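Heat shock protease HtrA (Thermotoga maritima, PDB 1L1J) probably cleaves proteins as an ATP-independent serine endopeptidase of the heat-shock response, this chain being its trypsin-like protease domain. Local coordinates at residues Ile105-Ile110 / Lys221-Ile226; Ala16-Asp21 / Gly67-Asn72; His74-Ala79 / Ala94-Gly99. All blocks are in the same frame, centred on the assembly; numbering follows the deposited sequence.

Contact 1 (Ile105-Ile110 / Lys221-Ile226)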
loop_
_atom_site.group_PDB
_atom_site.type_symbol
_atom_site.label_atom_id
_atom_site.label_comp_id
_atom_site.label_asym_id
_atom_site.label_seq_id
_atom_site.Cartn_x
_atom_site.Cartn_y
_atom_site.Cartn_z
ATOM N N ILE A 105 2.376 9.075 3.077
ATOM C CA ILE A 105 2.020 8.072 4.074
ATOM C C ILE A 105 0.637 8.491 4.558
ATOM O O ILE A 105 0.276 9.667 4.468
ATOM C CB ILE A 105 2.980 8.082 5.281
ATOM C CG1 ILE A 105 4.388 7.692 4.833
ATOM C CG2 ILE A 105 2.490 7.122 6.347
ATOM C CD1 ILE A 105 5.398 7.597 5.975
ATOM N N ALA A 106 -0.140 7.542 5.069
ATOM C CA ALA A 106 -1.475 7.860 5.550
ATOM C C ALA A 106 -2.005 6.740 6.420
ATOM O O ALA A 106 -1.974 5.582 6.029
ATOM C CB ALA A 106 -2.409 8.093 4.371
ATOM N N VAL A 107 -2.490 7.090 7.605
ATOM C CA VAL A 107 -3.029 6.095 8.517
ATOM C C VAL A 107 -4.555 6.189 8.617
ATOM O O VAL A 107 -5.143 7.274 8.590
ATOM C CB VAL A 107 -2.399 6.223 9.921
ATOM C CG1 VAL A 107 -2.750 7.569 10.529
ATOM C CG2 VAL A 107 -2.867 5.075 10.804
ATOM N N ILE A 108 -5.180 5.025 8.735
ATOM C CA ILE A 108 -6.619 4.906 8.797
ATOM C C ILE A 108 -7.014 4.056 10.002
ATOM O O ILE A 108 -6.165 3.387 10.588
ATOM C CB ILE A 108 -7.110 4.291 7.472
ATOM C CG1 ILE A 108 -7.840 5.361 6.666
ATOM C CG2 ILE A 108 -7.923 3.022 7.718
ATOM C CD1 ILE A 108 -6.961 6.532 6.299
ATOM N N LYS A 109 -8.295 4.088 10.370
ATOM C CA LYS A 109 -8.776 3.337 11.531
ATOM C C LYS A 109 -10.157 2.684 11.358
ATOM O O LYS A 109 -11.142 3.334 10.982
ATOM C CB LYS A 109 -8.786 4.259 12.759
ATOM C CG LYS A 109 -9.225 3.600 14.054
ATOM C CD LYS A 109 -8.283 2.488 14.462
ATOM C CE LYS A 109 -8.625 1.967 15.850
ATOM N NZ LYS A 109 -10.012 1.413 15.942
ATOM N N ILE A 110 -10.204 1.388 11.653
ATOM C CA ILE A 110 -11.419 0.592 11.548
ATOM C C ILE A 110 -11.936 0.124 12.915
ATOM O O ILE A 110 -11.193 -0.416 13.737
ATOM C CB ILE A 110 -11.179 -0.626 10.626
ATOM C CG1 ILE A 110 -11.668 -0.303 9.224
ATOM C CG2 ILE A 110 -11.888 -1.850 11.150
ATOM C CD1 ILE A 110 -10.985 0.865 8.618
ATOM N N LYS A 221 8.627 7.372 12.011
ATOM C CA LYS A 221 8.828 8.750 12.408
ATOM C C LYS A 221 7.547 9.527 12.133
ATOM O O LYS A 221 7.276 10.529 12.794
ATOM C CB LYS A 221 10.004 9.380 11.648
ATOM C CG LYS A 221 11.352 8.726 11.956
ATOM C CD LYS A 221 12.539 9.467 11.326
ATOM C CE LYS A 221 13.848 8.709 11.582
ATOM N NZ LYS A 221 15.068 9.477 11.192
ATOM N N PHE A 222 6.758 9.078 11.163
ATOM C CA PHE A 222 5.508 9.766 10.865
ATOM C C PHE A 222 4.476 9.380 11.907
ATOM O O PHE A 222 3.876 10.236 12.550
ATOM C CB PHE A 222 4.961 9.389 9.490
ATOM C CG PHE A 222 3.538 9.829 9.280
ATOM C CD1 PHE A 222 3.232 11.173 9.085
ATOM C CD2 PHE A 222 2.496 8.902 9.334
ATOM C CE1 PHE A 222 1.908 11.591 8.953
ATOM C CE2 PHE A 222 1.170 9.306 9.204
ATOM C CZ PHE A 222 0.872 10.657 9.012
ATOM N N LEU A 223 4.269 8.079 12.054
ATOM C CA LEU A 223 3.306 7.579 13.016
ATOM C C LEU A 223 3.475 8.271 14.352
ATOM O O LEU A 223 2.500 8.697 14.960
ATOM C CB LEU A 223 3.454 6.063 13.198
ATOM C CG LEU A 223 2.857 5.158 12.114
ATOM C CD1 LEU A 223 2.931 3.706 12.562
ATOM C CD2 LEU A 223 1.412 5.545 11.855
ATOM N N ASP A 224 4.715 8.398 14.805
ATOM C CA ASP A 224 4.968 9.038 16.086
ATOM C C ASP A 224 4.420 10.457 16.200
ATOM O O ASP A 224 4.206 10.937 17.311
ATOM C CB ASP A 224 6.464 9.028 16.405
ATOM C CG ASP A 224 6.972 7.636 16.746
ATOM O OD1 ASP A 224 6.250 6.889 17.445
ATOM O OD2 ASP A 224 8.096 7.290 16.329
ATOM N N THR A 225 4.183 11.123 15.068
ATOM C CA THR A 225 3.649 12.485 15.092
ATOM C C THR A 225 2.123 12.472 15.178
ATOM O O THR A 225 1.487 13.515 15.298
ATOM C CB THR A 225 4.067 13.305 13.835
ATOM O OG1 THR A 225 3.320 12.866 12.693
ATOM C CG2 THR A 225 5.559 13.144 13.558
ATOM N N ILE A 226 1.539 11.280 15.112
ATOM C CA ILE A 226 0.091 11.128 15.193
ATOM C C ILE A 226 -0.204 10.159 16.327
ATOM O O ILE A 226 -1.202 9.440 16.309
ATOM C CB ILE A 226 -0.497 10.546 13.889
ATOM C CG1 ILE A 226 0.051 11.302 12.676
ATOM C CG2 ILE A 226 -2.014 10.658 13.914
ATOM C CD1 ILE A 226 -0.338 12.760 12.624
#
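Ile105 lies over one face of the Phe222 ring, with its CB 4.1 Å above the ring plane and displaced toward the rim. The methyl CG2 does most of the touching and comes 3.5 Å from Phe222 CD2. The longer branch of Ile105 carries CD1 to 4.0 Å from Phe222 CB. The two side chains slide past each other in opposite directions rather than meeting end on. Phe222 has CG anti to the backbone N (chi1 167°), which sends the ring off the helix toward the strand. Val107, two residues along, meets the same ring at its edge, near the ring plane, through CG1. Strand 105-109 belongs to the antiparallel sheet of the trypsin-like fold, and its residue Ile105 directly follows Asp104, the predicted charge-relay aspartate. Helix 216-223, close to the C-terminal end of the modelled chain, packs against this strand. Replacing Phe222 with alanine would probably take the ring from under the CG2 methyl of Ile105 and open a gap between helix and strand. Leu223 adds a further apolar touch, with CD2 4.3 Å from Val107 CB. Both of these residues also pack on Phe63 of strand 54-64. Phe222 O accepts two bonds, from Thr225 N and from Thr225 OG1. Thr225 OG1 lies 2.7 Å from Phe222 O, in the carbonyl plane and on a lone pair.

Contact 2 (Ala16-Asp21 / Gly67-Asn72)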
loop_
_atom_site.group_PDB
_atom_site.type_symbol
_atom_site.label_atom_id
_atom_site.label_comp_id
_atom_site.label_asym_id
_atom_site.label_seq_id
_atom_site.Cartn_x
_atom_site.Cartn_y
_atom_site.Cartn_z
ATOM N N ALA A 16 -4.051 -9.637 6.443
ATOM C CA ALA A 16 -3.951 -8.314 7.060
ATOM C C ALA A 16 -3.845 -7.207 6.004
ATOM O O ALA A 16 -3.769 -6.013 6.343
ATOM C CB ALA A 16 -2.745 -8.261 7.999
ATOM N N VAL A 17 -3.839 -7.605 4.726
ATOM C CA VAL A 17 -3.740 -6.647 3.616
ATOM C C VAL A 17 -5.146 -6.313 3.116
ATOM O O VAL A 17 -5.863 -7.182 2.644
ATOM C CB VAL A 17 -2.896 -7.224 2.464
ATOM C CG1 VAL A 17 -2.555 -6.127 1.479
ATOM C CG2 VAL A 17 -1.628 -7.860 3.016
ATOM N N VAL A 18 -5.524 -5.044 3.212
ATOM C CA VAL A 18 -6.866 -4.620 2.837
ATOM C C VAL A 18 -6.986 -3.812 1.563
ATOM O O VAL A 18 -5.998 -3.391 0.977
ATOM C CB VAL A 18 -7.502 -3.766 3.952
ATOM C CG1 VAL A 18 -7.315 -4.423 5.299
ATOM C CG2 VAL A 18 -6.883 -2.378 3.948
ATOM N N LYS A 19 -8.237 -3.590 1.173
ATOM C CA LYS A 19 -8.616 -2.819 -0.006
ATOM C C LYS A 19 -9.093 -1.445 0.489
ATOM O O LYS A 19 -9.504 -1.306 1.639
ATOM C CB LYS A 19 -9.766 -3.537 -0.733
ATOM C CG LYS A 19 -10.591 -2.662 -1.674
ATOM C CD LYS A 19 -11.894 -3.349 -2.079
ATOM C CE LYS A 19 -12.779 -2.415 -2.924
ATOM N NZ LYS A 19 -14.157 -2.950 -3.171
ATOM N N ILE A 20 -9.040 -0.433 -0.364
ATOM C CA ILE A 20 -9.489 0.887 0.042
ATOM C C ILE A 20 -10.188 1.599 -1.113
ATOM O O ILE A 20 -9.544 2.124 -2.026
ATOM C CB ILE A 20 -8.308 1.738 0.554
ATOM C CG1 ILE A 20 -7.657 1.035 1.748
ATOM C CG2 ILE A 20 -8.799 3.116 0.967
ATOM C CD1 ILE A 20 -6.512 1.780 2.356
ATOM N N ASP A 21 -11.519 1.591 -1.069
ATOM C CA ASP A 21 -12.337 2.220 -2.098
ATOM C C ASP A 21 -13.034 3.456 -1.545
ATOM O O ASP A 21 -13.623 3.420 -0.466
ATOM C CB ASP A 21 -13.361 1.215 -2.668
ATOM C CG ASP A 21 -14.075 0.395 -1.585
ATOM O OD1 ASP A 21 -13.397 -0.157 -0.691
ATOM O OD2 ASP A 21 -15.321 0.278 -1.641
ATOM N N GLY A 67 -7.057 -1.816 14.896
ATOM C CA GLY A 67 -7.689 -1.471 13.634
ATOM C C GLY A 67 -6.998 -0.340 12.906
ATOM O O GLY A 67 -7.584 0.316 12.039
ATOM N N TYR A 68 -5.745 -0.101 13.268
ATOM C CA TYR A 68 -4.978 0.948 12.627
ATOM C C TYR A 68 -4.367 0.455 11.315
ATOM O O TYR A 68 -3.769 -0.623 11.252
ATOM C CB TYR A 68 -3.918 1.468 13.588
ATOM C CG TYR A 68 -4.501 2.483 14.530
ATOM C CD1 TYR A 68 -4.428 2.312 15.912
ATOM C CD2 TYR A 68 -5.155 3.617 14.035
ATOM C CE1 TYR A 68 -4.995 3.247 16.785
ATOM C CE2 TYR A 68 -5.722 4.556 14.894
ATOM C CZ TYR A 68 -5.640 4.364 16.268
ATOM O OH TYR A 68 -6.204 5.285 17.122
ATOM N N ILE A 69 -4.523 1.262 10.273
ATOM C CA ILE A 69 -4.068 0.906 8.944
ATOM C C ILE A 69 -3.185 1.947 8.261
ATOM O O ILE A 69 -3.382 3.150 8.410
ATOM C CB ILE A 69 -5.300 0.637 8.052
ATOM C CG1 ILE A 69 -6.014 -0.626 8.535
ATOM C CG2 ILE A 69 -4.896 0.535 6.589
ATOM C CD1 ILE A 69 -7.360 -0.865 7.865
ATOM N N LEU A 70 -2.211 1.468 7.498
ATOM C CA LEU A 70 -1.314 2.344 6.760
ATOM C C LEU A 70 -1.598 2.150 5.285
ATOM O O LEU A 70 -2.127 1.112 4.875
ATOM C CB LEU A 70 0.145 1.988 7.050
ATOM C CG LEU A 70 0.729 2.586 8.326
ATOM C CD1 LEU A 70 1.962 1.810 8.790
ATOM C CD2 LEU A 70 1.047 4.043 8.046
ATOM N N THR A 71 -1.255 3.155 4.491
ATOM C CA THR A 71 -1.449 3.099 3.054
ATOM C C THR A 71 -0.811 4.320 2.430
ATOM O O THR A 71 -0.078 5.057 3.092
ATOM C CB THR A 71 -2.937 3.080 2.667
ATOM O OG1 THR A 71 -3.056 2.916 1.247
ATOM C CG2 THR A 71 -3.609 4.381 3.078
ATOM N N ASN A 72 -1.083 4.533 1.150
ATOM C CA ASN A 72 -0.533 5.683 0.464
ATOM C C ASN A 72 -1.497 6.860 0.572
ATOM O O ASN A 72 -2.712 6.693 0.423
ATOM C CB ASN A 72 -0.256 5.331 -0.996
ATOM C CG ASN A 72 1.190 4.959 -1.231
ATOM O OD1 ASN A 72 1.527 4.322 -2.226
ATOM N ND2 ASN A 72 2.061 5.377 -0.316
#
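This is a buried apolar contact between two strands of the antiparallel sheet of the trypsin-like protease domain, not neighbours in it. Strand 54-64 runs between strands 17-23 and 68-72, so Val18 and Ile20 reach past it to Ile69 and Thr71. No hydrogen bond joins the two segments. The CA atoms of Val18 and Ile69 are 8.7 Å apart, and the gap is bridged by side chains pointing toward each other from the same side of the sheet. Ile20 and Thr71 meet tip to tip. The end methyl CD1 of Ile20 lies 3.8 Å from Thr71 CB and equally near OG1, with CG2 slightly farther off. The Ile20 chain is extended at its second torsion (chi2 -179°), which carries CD1 out to the threonine. The second pair is looser: Val18 CG2 stands 4.2 Å from Ile69 CD1. Val75 and Val76 of helix 73-76 pack on Ile20, and Val76 also touches Thr71. Thr71 is followed by Asn72, whose ND2 bonds to Asp104 O and whose OD1 bonds to Ser183 OG. The strand thus leads into the predicted catalytic region. The hydroxyl of Thr71 is buried beside a methyl group, but it hydrogen-bonds to Ser59 O on the intervening strand. The methyl of Ile20 can therefore lie against this oxygen without costing it a partner.

Contact 3 (His74-Ala79 / Ala94-Gly99); sequences HVVGGA and AEYIGG
The turn that follows the short helix carrying His74, the predicted charge-relay histidine, packs here against the loop leading into strand 98-100. Tyr96 is the main side chain of the contact. Val76, the last helical residue, meets its ring at the edge, near the ring plane, with CG1 3.9 Å from Tyr96 CD1. The two side chains cross obliquely. Gly77 O comes 3.6 Å from Tyr96 CE1, approaching the ring on a slant. With CG anti to the backbone N (chi1 -179°), the Tyr96 ring is carried to Val76 and Gly77. The chain leaves the helix at Gly77 with positive phi (47°), a region of backbone space that glycine enters most easily. Gly78 and Tyr96 are each the centre of an inverse gamma turn. In this trypsin-like fold the histidine helix follows strand 68-72, and ND1 of His74 bonds to Asp104 OD1 in the predicted Ser-His-Asp triad. Gly98 N lies 3.7 Å above one face of the Tyr96 ring, toward its rim. Val76 also touches Ile108 of strand 105-109.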
loop_
_atom_site.group_PDB
_atom_site.type_symbol
_atom_site.label_atom_id
_atom_site.label_comp_id
_atom_site.label_asym_id
_atom_site.label_seq_id
_atom_site.Cartn_x
_atom_site.Cartn_y
_atom_site.Cartn_z
ATOM N N HIS A 74 -1.910 9.328 -1.439
ATOM C CA HIS A 74 -2.590 9.578 -2.703
ATOM C C HIS A 74 -3.802 8.668 -2.823
ATOM O O HIS A 74 -4.781 9.004 -3.481
ATOM C CB HIS A 74 -1.641 9.370 -3.898
ATOM C CG HIS A 74 -1.221 7.944 -4.118
ATOM N ND1 HIS A 74 0.099 7.545 -4.088
ATOM C CD2 HIS A 74 -1.940 6.834 -4.410
ATOM C CE1 HIS A 74 0.174 6.254 -4.352
ATOM N NE2 HIS A 74 -1.051 5.799 -4.551
ATOM N N VAL A 75 -3.745 7.514 -2.176
ATOM C CA VAL A 75 -4.866 6.593 -2.234
ATOM C C VAL A 75 -6.023 7.247 -1.490
ATOM O O VAL A 75 -6.911 7.813 -2.118
ATOM C CB VAL A 75 -4.493 5.210 -1.614
ATOM C CG1 VAL A 75 -5.721 4.317 -1.494
ATOM C CG2 VAL A 75 -3.455 4.529 -2.496
ATOM N N VAL A 76 -5.989 7.198 -0.159
ATOM C CA VAL A 76 -7.032 7.789 0.680
ATOM C C VAL A 76 -7.058 9.311 0.586
ATOM O O VAL A 76 -8.115 9.908 0.393
ATOM C CB VAL A 76 -6.852 7.383 2.158
ATOM C CG1 VAL A 76 -7.741 8.235 3.048
ATOM C CG2 VAL A 76 -7.201 5.913 2.337
ATOM N N GLY A 77 -5.897 9.938 0.727
ATOM C CA GLY A 77 -5.825 11.389 0.651
ATOM C C GLY A 77 -6.885 12.080 1.488
ATOM O O GLY A 77 -7.395 11.505 2.454
ATOM N N GLY A 78 -7.213 13.317 1.137
ATOM C CA GLY A 78 -8.238 14.022 1.884
ATOM C C GLY A 78 -9.570 13.368 1.562
ATOM O O GLY A 78 -10.260 13.788 0.626
ATOM N N ALA A 79 -9.941 12.343 2.332
ATOM C CA ALA A 79 -11.189 11.624 2.076
ATOM C C ALA A 79 -12.260 11.703 3.158
ATOM O O ALA A 79 -11.976 11.717 4.357
ATOM C CB ALA A 79 -10.887 10.163 1.762
ATOM N N ALA A 94 -13.472 3.482 7.592
ATOM C CA ALA A 94 -12.255 3.960 8.216
ATOM C C ALA A 94 -12.309 5.443 8.510
ATOM O O ALA A 94 -12.967 6.215 7.800
ATOM C CB ALA A 94 -11.080 3.671 7.314
ATOM N N GLU A 95 -11.589 5.840 9.549
ATOM C CA GLU A 95 -11.542 7.240 9.929
ATOM C C GLU A 95 -10.159 7.801 9.648
ATOM O O GLU A 95 -9.175 7.331 10.212
ATOM C CB GLU A 95 -11.852 7.390 11.411
ATOM C CG GLU A 95 -12.279 8.782 11.790
ATOM C CD GLU A 95 -12.457 8.927 13.273
ATOM O OE1 GLU A 95 -13.214 9.834 13.686
ATOM O OE2 GLU A 95 -11.834 8.134 14.020
ATOM N N TYR A 96 -10.084 8.808 8.786
ATOM C CA TYR A 96 -8.803 9.412 8.445
ATOM C C TYR A 96 -8.061 10.004 9.652
ATOM O O TYR A 96 -8.229 11.182 9.977
ATOM C CB TYR A 96 -8.999 10.500 7.400
ATOM C CG TYR A 96 -7.706 11.151 6.989
ATOM C CD1 TYR A 96 -6.928 10.618 5.961
ATOM C CD2 TYR A 96 -7.250 12.301 7.634
ATOM C CE1 TYR A 96 -5.722 11.224 5.584
ATOM C CE2 TYR A 96 -6.049 12.911 7.266
ATOM C CZ TYR A 96 -5.290 12.372 6.242
ATOM O OH TYR A 96 -4.116 12.991 5.878
ATOM N N ILE A 97 -7.235 9.181 10.294
ATOM C CA ILE A 97 -6.439 9.572 11.458
ATOM C C ILE A 97 -5.488 10.738 11.164
ATOM O O ILE A 97 -5.363 11.677 11.958
ATOM C CB ILE A 97 -5.570 8.395 11.936
ATOM C CG1 ILE A 97 -6.441 7.167 12.195
ATOM C CG2 ILE A 97 -4.777 8.797 13.161
ATOM C CD1 ILE A 97 -7.464 7.350 13.287
ATOM N N GLY A 98 -4.807 10.655 10.024
ATOM C CA GLY A 98 -3.860 11.683 9.633
ATOM C C GLY A 98 -3.005 11.184 8.484
ATOM O O GLY A 98 -3.157 10.048 8.053
ATOM N N GLY A 99 -2.101 12.016 7.989
ATOM C CA GLY A 99 -1.273 11.593 6.880
ATOM C C GLY A 99 -0.287 12.667 6.498
ATOM O O GLY A 99 -0.049 13.582 7.271
#

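Overall arrangement
From the N terminus, contact 2 comes first and closes a loop from strand 17-23 to strand 68-72. Contact 3 follows at once, with a short loop from helix 73-76 to strand 98-100. Contact 1 then makes the longest closure, from strand 105-109 to helix 216-223 near the end of the modelled chain. The three lie in series; none nests in or crosses another. All reach the same antiparallel sheet. Strand 105-109 lies between strands 68-72 and 98-100, joined by backbone bonds such as Ile108 N to Ile69 O and Val107 N to Gly98 O. Tyr68 packs on Ile97 and ties contact 2 to contact 3. Phe222 also touches Gly99, linking contacts 1 and 3.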